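Local coordinates for protein vacuolar aminopeptidase 1 (Saccharomyces cerevisiae, PDB 5JGF) that removes N-terminal amino acids from peptides and proteins in the yeast vacuole as a zinc-dependent, dodecameric enzyme, and is the major cargo of the cytoplasm-to-vacuole targeting pathway, at residues V97-K105 against F211-L219; K105-V116 against T184-T192. All blocks are in the same frame, centred on the assembly; numbering follows the deposited sequence.

Contact 1 (V97-K105 against F211-L219)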
# COMPACT_ATOMS: atom_id res chain seq x y z
N VAL D 97 -1.82 37.59 -11.62
CA VAL D 97 -1.65 37.54 -10.18
C VAL D 97 -2.16 38.87 -9.64
O VAL D 97 -1.77 39.93 -10.14
CB VAL D 97 -0.16 37.34 -9.80
CG1 VAL D 97 0.02 37.44 -8.30
CG2 VAL D 97 0.31 35.97 -10.29
N LYS D 98 -3.04 38.81 -8.65
CA LYS D 98 -3.64 40.02 -8.08
C LYS D 98 -3.12 40.35 -6.69
O LYS D 98 -2.98 39.47 -5.85
CB LYS D 98 -5.16 39.83 -7.97
CG LYS D 98 -5.90 39.65 -9.28
CD LYS D 98 -6.02 40.98 -10.00
CE LYS D 98 -6.98 40.90 -11.17
NZ LYS D 98 -7.15 42.26 -11.78
N LEU D 99 -2.82 41.63 -6.45
CA LEU D 99 -2.39 42.00 -5.11
C LEU D 99 -3.62 41.79 -4.23
O LEU D 99 -4.74 42.04 -4.66
CB LEU D 99 -1.98 43.48 -5.04
CG LEU D 99 -0.48 43.76 -5.13
CD1 LEU D 99 0.02 43.42 -6.53
CD2 LEU D 99 -0.23 45.23 -4.81
N LYS D 100 -3.41 41.32 -3.01
CA LYS D 100 -4.53 41.10 -2.10
C LYS D 100 -5.04 42.44 -1.57
O LYS D 100 -4.34 43.45 -1.68
CB LYS D 100 -4.09 40.20 -0.94
CG LYS D 100 -4.03 38.72 -1.31
CD LYS D 100 -3.34 37.89 -0.25
CE LYS D 100 -3.44 36.40 -0.56
NZ LYS D 100 -2.24 35.68 -0.05
N PRO D 101 -6.27 42.48 -1.03
CA PRO D 101 -6.86 43.71 -0.48
C PRO D 101 -5.86 44.39 0.44
O PRO D 101 -5.76 45.62 0.49
CB PRO D 101 -8.09 43.19 0.25
CG PRO D 101 -8.54 42.09 -0.66
CD PRO D 101 -7.24 41.37 -0.98
N VAL D 102 -5.12 43.57 1.19
CA VAL D 102 -4.07 44.06 2.07
C VAL D 102 -2.85 43.27 1.59
O VAL D 102 -2.73 42.08 1.86
CB VAL D 102 -4.33 43.73 3.56
CG1 VAL D 102 -3.15 44.18 4.41
CG2 VAL D 102 -5.61 44.42 4.03
N SER D 103 -1.96 43.93 0.85
CA SER D 103 -0.78 43.25 0.33
C SER D 103 0.39 43.34 1.29
O SER D 103 1.43 42.73 1.07
CB SER D 103 -0.36 43.86 -1.01
OG SER D 103 0.24 45.13 -0.83
N PHE D 104 0.22 44.11 2.36
CA PHE D 104 1.28 44.30 3.34
C PHE D 104 1.77 43.02 4.00
O PHE D 104 0.98 42.17 4.41
CB PHE D 104 0.83 45.30 4.42
CG PHE D 104 1.92 45.66 5.39
CD1 PHE D 104 2.27 44.80 6.43
CD2 PHE D 104 2.62 46.86 5.25
CE1 PHE D 104 3.30 45.12 7.31
CE2 PHE D 104 3.66 47.18 6.13
CZ PHE D 104 4.00 46.31 7.16
N LYS D 105 3.09 42.90 4.10
CA LYS D 105 3.73 41.76 4.75
C LYS D 105 4.93 42.31 5.51
O LYS D 105 5.61 43.21 5.03
CB LYS D 105 4.23 40.73 3.74
CG LYS D 105 3.15 40.00 2.96
CD LYS D 105 3.76 38.94 2.05
CE LYS D 105 4.36 37.78 2.84
NZ LYS D 105 3.32 36.94 3.50
N PHE D 211 -3.29 53.57 3.88
CA PHE D 211 -2.11 53.50 4.73
C PHE D 211 -2.22 52.28 5.64
O PHE D 211 -3.24 52.07 6.28
CB PHE D 211 -1.94 54.76 5.57
CG PHE D 211 -0.76 54.70 6.50
CD1 PHE D 211 -0.92 54.30 7.82
CD2 PHE D 211 0.52 54.97 6.03
CE1 PHE D 211 0.19 54.17 8.67
CE2 PHE D 211 1.63 54.84 6.87
CZ PHE D 211 1.46 54.44 8.18
N GLY D 212 -1.16 51.48 5.68
CA GLY D 212 -1.18 50.30 6.51
C GLY D 212 -1.64 49.06 5.76
O GLY D 212 -1.28 47.94 6.13
N LYS D 213 -2.42 49.25 4.70
CA LYS D 213 -2.91 48.13 3.91
C LYS D 213 -1.88 47.67 2.88
O LYS D 213 -1.91 46.53 2.41
CB LYS D 213 -4.22 48.51 3.20
CG LYS D 213 -5.40 48.71 4.13
CD LYS D 213 -6.69 48.87 3.34
CE LYS D 213 -7.91 48.89 4.25
NZ LYS D 213 -7.87 50.01 5.22
N HIS D 214 -0.97 48.57 2.53
CA HIS D 214 0.09 48.30 1.58
C HIS D 214 1.31 49.05 2.10
O HIS D 214 1.16 50.14 2.65
CB HIS D 214 -0.28 48.83 0.19
CG HIS D 214 -1.59 48.30 -0.31
ND1 HIS D 214 -1.76 47.00 -0.74
CD2 HIS D 214 -2.80 48.90 -0.43
CE1 HIS D 214 -3.02 46.82 -1.10
NE2 HIS D 214 -3.67 47.96 -0.92
N CYS D 215 2.50 48.48 1.95
CA CYS D 215 3.70 49.15 2.45
C CYS D 215 3.80 50.54 1.84
O CYS D 215 3.42 50.77 0.69
CB CYS D 215 4.95 48.34 2.13
SG CYS D 215 5.32 48.23 0.38
N ILE D 216 4.31 51.48 2.63
CA ILE D 216 4.45 52.86 2.20
C ILE D 216 5.26 53.01 0.91
O ILE D 216 4.99 53.91 0.11
CB ILE D 216 5.07 53.73 3.32
CG1 ILE D 216 4.94 55.21 2.95
CG2 ILE D 216 6.54 53.37 3.52
CD1 ILE D 216 3.51 55.67 2.81
N HIS D 217 6.25 52.15 0.71
CA HIS D 217 7.07 52.21 -0.50
C HIS D 217 6.21 51.99 -1.74
O HIS D 217 6.33 52.73 -2.72
CB HIS D 217 8.18 51.16 -0.44
N LEU D 218 5.34 50.99 -1.68
CA LEU D 218 4.45 50.69 -2.80
C LEU D 218 3.45 51.82 -3.03
O LEU D 218 3.20 52.20 -4.18
CB LEU D 218 3.70 49.38 -2.56
CG LEU D 218 2.65 48.98 -3.61
CD1 LEU D 218 3.30 48.88 -4.99
CD2 LEU D 218 2.03 47.64 -3.23
N LEU D 219 2.88 52.34 -1.95
CA LEU D 219 1.91 53.43 -2.08
C LEU D 219 2.55 54.66 -2.74
O LEU D 219 1.96 55.27 -3.62
CB LEU D 219 1.34 53.81 -0.70
CG LEU D 219 0.45 52.75 -0.04
CD1 LEU D 219 -0.03 53.23 1.32
CD2 LEU D 219 -0.74 52.45 -0.95
O HOH W 1 -6.30 47.55 -1.89
O HOH W 2 2.55 46.02 0.51

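Contact 2 (K105-V116 against T184-T192)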
# COMPACT_ATOMS: atom_id res chain seq x y z
N LYS D 105 3.09 42.90 4.10
CA LYS D 105 3.73 41.76 4.75
C LYS D 105 4.93 42.31 5.51
O LYS D 105 5.61 43.21 5.03
CB LYS D 105 4.23 40.73 3.74
CG LYS D 105 3.15 40.00 2.96
CD LYS D 105 3.76 38.94 2.05
CE LYS D 105 4.36 37.78 2.84
NZ LYS D 105 3.32 36.94 3.50
N ASP D 106 5.18 41.79 6.71
CA ASP D 106 6.33 42.25 7.48
C ASP D 106 7.55 41.79 6.72
O ASP D 106 7.49 40.80 5.99
CB ASP D 106 6.35 41.60 8.87
CG ASP D 106 5.12 41.92 9.69
OD1 ASP D 106 4.73 43.10 9.73
OD2 ASP D 106 4.56 40.99 10.30
N THR D 107 8.66 42.50 6.86
CA THR D 107 9.88 42.08 6.17
C THR D 107 10.29 40.75 6.80
O THR D 107 10.00 40.49 7.97
CB THR D 107 11.02 43.10 6.33
OG1 THR D 107 11.17 43.46 7.71
CG2 THR D 107 10.75 44.35 5.50
N ALA D 108 10.94 39.91 6.01
CA ALA D 108 11.39 38.60 6.47
C ALA D 108 12.90 38.57 6.29
O ALA D 108 13.40 38.48 5.17
CB ALA D 108 10.74 37.51 5.64
N GLU D 109 13.61 38.66 7.41
CA GLU D 109 15.07 38.68 7.42
C GLU D 109 15.54 39.80 6.49
O GLU D 109 16.58 39.70 5.84
CB GLU D 109 15.65 37.34 6.95
CG GLU D 109 15.27 36.13 7.79
CD GLU D 109 15.58 36.28 9.27
OE1 GLU D 109 16.59 36.93 9.62
OE2 GLU D 109 14.82 35.73 10.09
N GLY D 110 14.74 40.87 6.41
CA GLY D 110 15.10 42.00 5.57
C GLY D 110 14.45 42.07 4.20
O GLY D 110 14.46 43.12 3.57
N TYR D 111 13.89 40.96 3.74
CA TYR D 111 13.25 40.92 2.43
C TYR D 111 11.85 41.51 2.44
O TYR D 111 11.06 41.24 3.33
CB TYR D 111 13.16 39.49 1.92
CG TYR D 111 14.44 38.94 1.34
CD1 TYR D 111 14.74 39.09 -0.01
CD2 TYR D 111 15.34 38.24 2.15
CE1 TYR D 111 15.90 38.55 -0.55
CE2 TYR D 111 16.50 37.70 1.62
CZ TYR D 111 16.77 37.86 0.27
OH TYR D 111 17.91 37.29 -0.25
N GLY D 112 11.56 42.32 1.42
CA GLY D 112 10.24 42.91 1.30
C GLY D 112 9.47 42.01 0.35
O GLY D 112 9.99 41.61 -0.70
N ARG D 113 8.24 41.67 0.73
CA ARG D 113 7.38 40.82 -0.09
C ARG D 113 5.97 41.41 -0.09
O ARG D 113 5.65 42.23 0.77
CB ARG D 113 7.31 39.40 0.50
CG ARG D 113 8.63 38.64 0.48
CD ARG D 113 8.47 37.24 1.06
NE ARG D 113 8.13 37.27 2.48
CZ ARG D 113 7.84 36.19 3.20
NH1 ARG D 113 7.84 34.99 2.64
NH2 ARG D 113 7.54 36.32 4.49
N ILE D 114 5.15 41.02 -1.05
CA ILE D 114 3.78 41.50 -1.11
C ILE D 114 2.84 40.30 -1.18
O ILE D 114 3.11 39.32 -1.86
CB ILE D 114 3.51 42.42 -2.33
CG1 ILE D 114 3.97 41.74 -3.62
CG2 ILE D 114 4.20 43.76 -2.13
CD1 ILE D 114 3.58 42.50 -4.88
N ALA D 115 1.73 40.39 -0.44
CA ALA D 115 0.75 39.32 -0.43
C ALA D 115 -0.10 39.41 -1.69
O ALA D 115 -0.64 40.47 -2.01
CB ALA D 115 -0.13 39.44 0.81
N VAL D 116 -0.20 38.30 -2.42
CA VAL D 116 -0.96 38.27 -3.66
C VAL D 116 -1.80 37.00 -3.77
O VAL D 116 -1.65 36.08 -2.97
CB VAL D 116 -0.01 38.32 -4.89
CG1 VAL D 116 0.84 39.59 -4.84
CG2 VAL D 116 0.89 37.09 -4.91
N THR D 184 4.96 30.53 -3.15
CA THR D 184 5.06 31.36 -4.35
C THR D 184 4.69 32.81 -4.03
O THR D 184 3.67 33.32 -4.50
CB THR D 184 4.13 30.82 -5.45
OG1 THR D 184 2.78 30.84 -4.99
CG2 THR D 184 4.50 29.39 -5.81
N ILE D 185 5.53 33.45 -3.23
CA ILE D 185 5.30 34.83 -2.82
C ILE D 185 6.29 35.77 -3.51
O ILE D 185 7.50 35.56 -3.48
CB ILE D 185 5.44 34.98 -1.29
CG1 ILE D 185 4.52 33.98 -0.59
CG2 ILE D 185 5.08 36.40 -0.86
CD1 ILE D 185 4.68 33.93 0.93
N PRO D 186 5.77 36.83 -4.17
CA PRO D 186 6.67 37.76 -4.86
C PRO D 186 7.57 38.54 -3.90
O PRO D 186 7.11 39.07 -2.89
CB PRO D 186 5.70 38.70 -5.59
CG PRO D 186 4.44 37.87 -5.74
CD PRO D 186 4.36 37.17 -4.41
N VAL D 187 8.85 38.60 -4.24
CA VAL D 187 9.83 39.35 -3.46
C VAL D 187 9.91 40.69 -4.19
O VAL D 187 10.16 40.73 -5.40
CB VAL D 187 11.20 38.66 -3.47
CG1 VAL D 187 12.26 39.58 -2.88
CG2 VAL D 187 11.12 37.37 -2.65
N ILE D 188 9.71 41.78 -3.45
CA ILE D 188 9.72 43.10 -4.05
C ILE D 188 10.95 43.94 -3.74
O ILE D 188 11.24 44.90 -4.46
CB ILE D 188 8.41 43.85 -3.65
CG1 ILE D 188 8.24 45.11 -4.49
CG2 ILE D 188 8.43 44.17 -2.16
CD1 ILE D 188 6.82 45.66 -4.46
N GLY D 189 11.69 43.60 -2.69
CA GLY D 189 12.88 44.38 -2.39
C GLY D 189 13.65 43.94 -1.16
O GLY D 189 13.36 42.91 -0.56
N PHE D 190 14.67 44.71 -0.82
CA PHE D 190 15.50 44.46 0.35
C PHE D 190 15.99 45.85 0.74
O PHE D 190 17.11 46.24 0.40
CB PHE D 190 16.68 43.55 0.03
CG PHE D 190 17.30 42.93 1.25
CD1 PHE D 190 16.84 41.72 1.74
CD2 PHE D 190 18.29 43.61 1.97
CE1 PHE D 190 17.34 41.18 2.92
CE2 PHE D 190 18.80 43.08 3.15
CZ PHE D 190 18.33 41.86 3.62
N PRO D 191 15.16 46.61 1.46
CA PRO D 191 15.51 47.97 1.89
C PRO D 191 16.62 48.08 2.93
O PRO D 191 16.94 47.13 3.63
CB PRO D 191 14.18 48.50 2.41
CG PRO D 191 13.55 47.29 3.00
CD PRO D 191 13.82 46.24 1.94
N THR D 192 17.20 49.28 3.00
CA THR D 192 18.26 49.58 3.96
C THR D 192 17.79 50.81 4.74
O THR D 192 16.95 51.56 4.26
CB THR D 192 19.59 49.88 3.25
OG1 THR D 192 19.39 50.89 2.25
CG2 THR D 192 20.14 48.62 2.58
O HOH W 3 15.65 45.13 4.86

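Contact 1 (V97-K105 against F211-L219)
Ser103 and His214 form the polar centre of this contact, with Ser103 OG 2.7 Å from His214 ND1 in a hydrogen bond that either group could donate. The hydroxyl sits between its own backbone N and carbonyl carbon (chi1 74°), which turns it to the edge of the imidazole. At the far side of the ring, His214 NE2 is 2.8 Å from a water that donates to Pro101 O, while Lys100 O also lies near the ring plane. Both ring nitrogens are thus engaged, which probably holds the imidazole in its rotation. A second water joins Ser103 OG to Cys215 N, accepting from the amide at 2.9 Å.

Backbone bonding adds one direct link, from Phe104 N to Lys213 O (3.2 Å), and Val102 CA makes a CA-H...O contact with the same oxygen. Val102 N also binds His361 of a second subunit. Cys215 is the N-cap of helix 216-226: its SG accepts from Leu218 N at 3.4 Å. The contact thus fastens the start of this helix to the loop leaving strand 96-99 of the six-stranded antiparallel sheet, in a region consistent with the dimerisation domain of M18 peptidases.

Apolar packing lies on either side of Ser103 in sequence. Leu99 and Leu218 meet tip to tip, CD2 to CD2 at 3.7 Å, beside Ile134 of strand 132-140. Phe104, its CG anti to the backbone N (chi1 -174°), swings its ring toward the helix start and brings CD2 4.2 Å from Cys215 CB, the ring edge also lying against the Cys215 backbone N.

Contact 2 (K105-V116 against T184-T192)
Gly112 and Ile188-Gly189 form a classic beta bulge at the tight centre of the contact. Gly112 N gives an almost straight bond (174°) to Gly189 O at 2.7 Å, and Gly112 O is gripped by two amides from the same face of its plane, Ile188 N at 2.8 Å and Gly189 N at 3.3 Å. Packing stays close toward Val116, whose CG2 lies 3.5 Å from Pro186 CD, and Ile114 crosses Pro186 and Ile188 at about right angles.

Beyond Gly112 the Phe190 ring turns its edge to the Tyr111 face in a T-shaped pair (planes at 80°), while Val187 CG1 touches the Tyr111 edge. A serine in place of Tyr111 would probably leave that Phe190 edge without its aromatic face and open a gap beside Val187. The type I' turn 108-111 is tight here too, Gly110 O lying over one Phe190 face.

Only the outer rim is wetter: a water bridges Gly110 O and Pro191 O, and Glu109 is exposed. Lys105 CE lies over one face of the Arg113 guanidinium, toward its rim, and both side chains pack on Ile185; Arg113 NH1 bonds Asn352 of a third subunit.

Strand 187-189 is thereby outermost within this chain in the six-stranded sheet, pairing with strand 112-119, while Ile114, Val116 and Pro186 pack on Leu240 of strand 233-242.

From the N terminus, the chain runs along strand 96-99 and the loop after it, which provide one half of contact 1. Lys105, common to both contacts, leads into the turn and strand 112-119 that supply the first half of contact 2. After strands 132-140 and 149-154 the chain returns at 184-192, closing contact 2 as the inner loop; only at 211-219 does contact 1 close the outer one, so the two are nested. Strands 96-99 and 112-119 are sheet neighbours, and probable hydrogen bonds tie Ser103 and Lys100 to Ala115. Contact 2 thus adds an edge strand to this sheet, whereas contact 1 docks helix 216-226 beside it; both touch the second subunit.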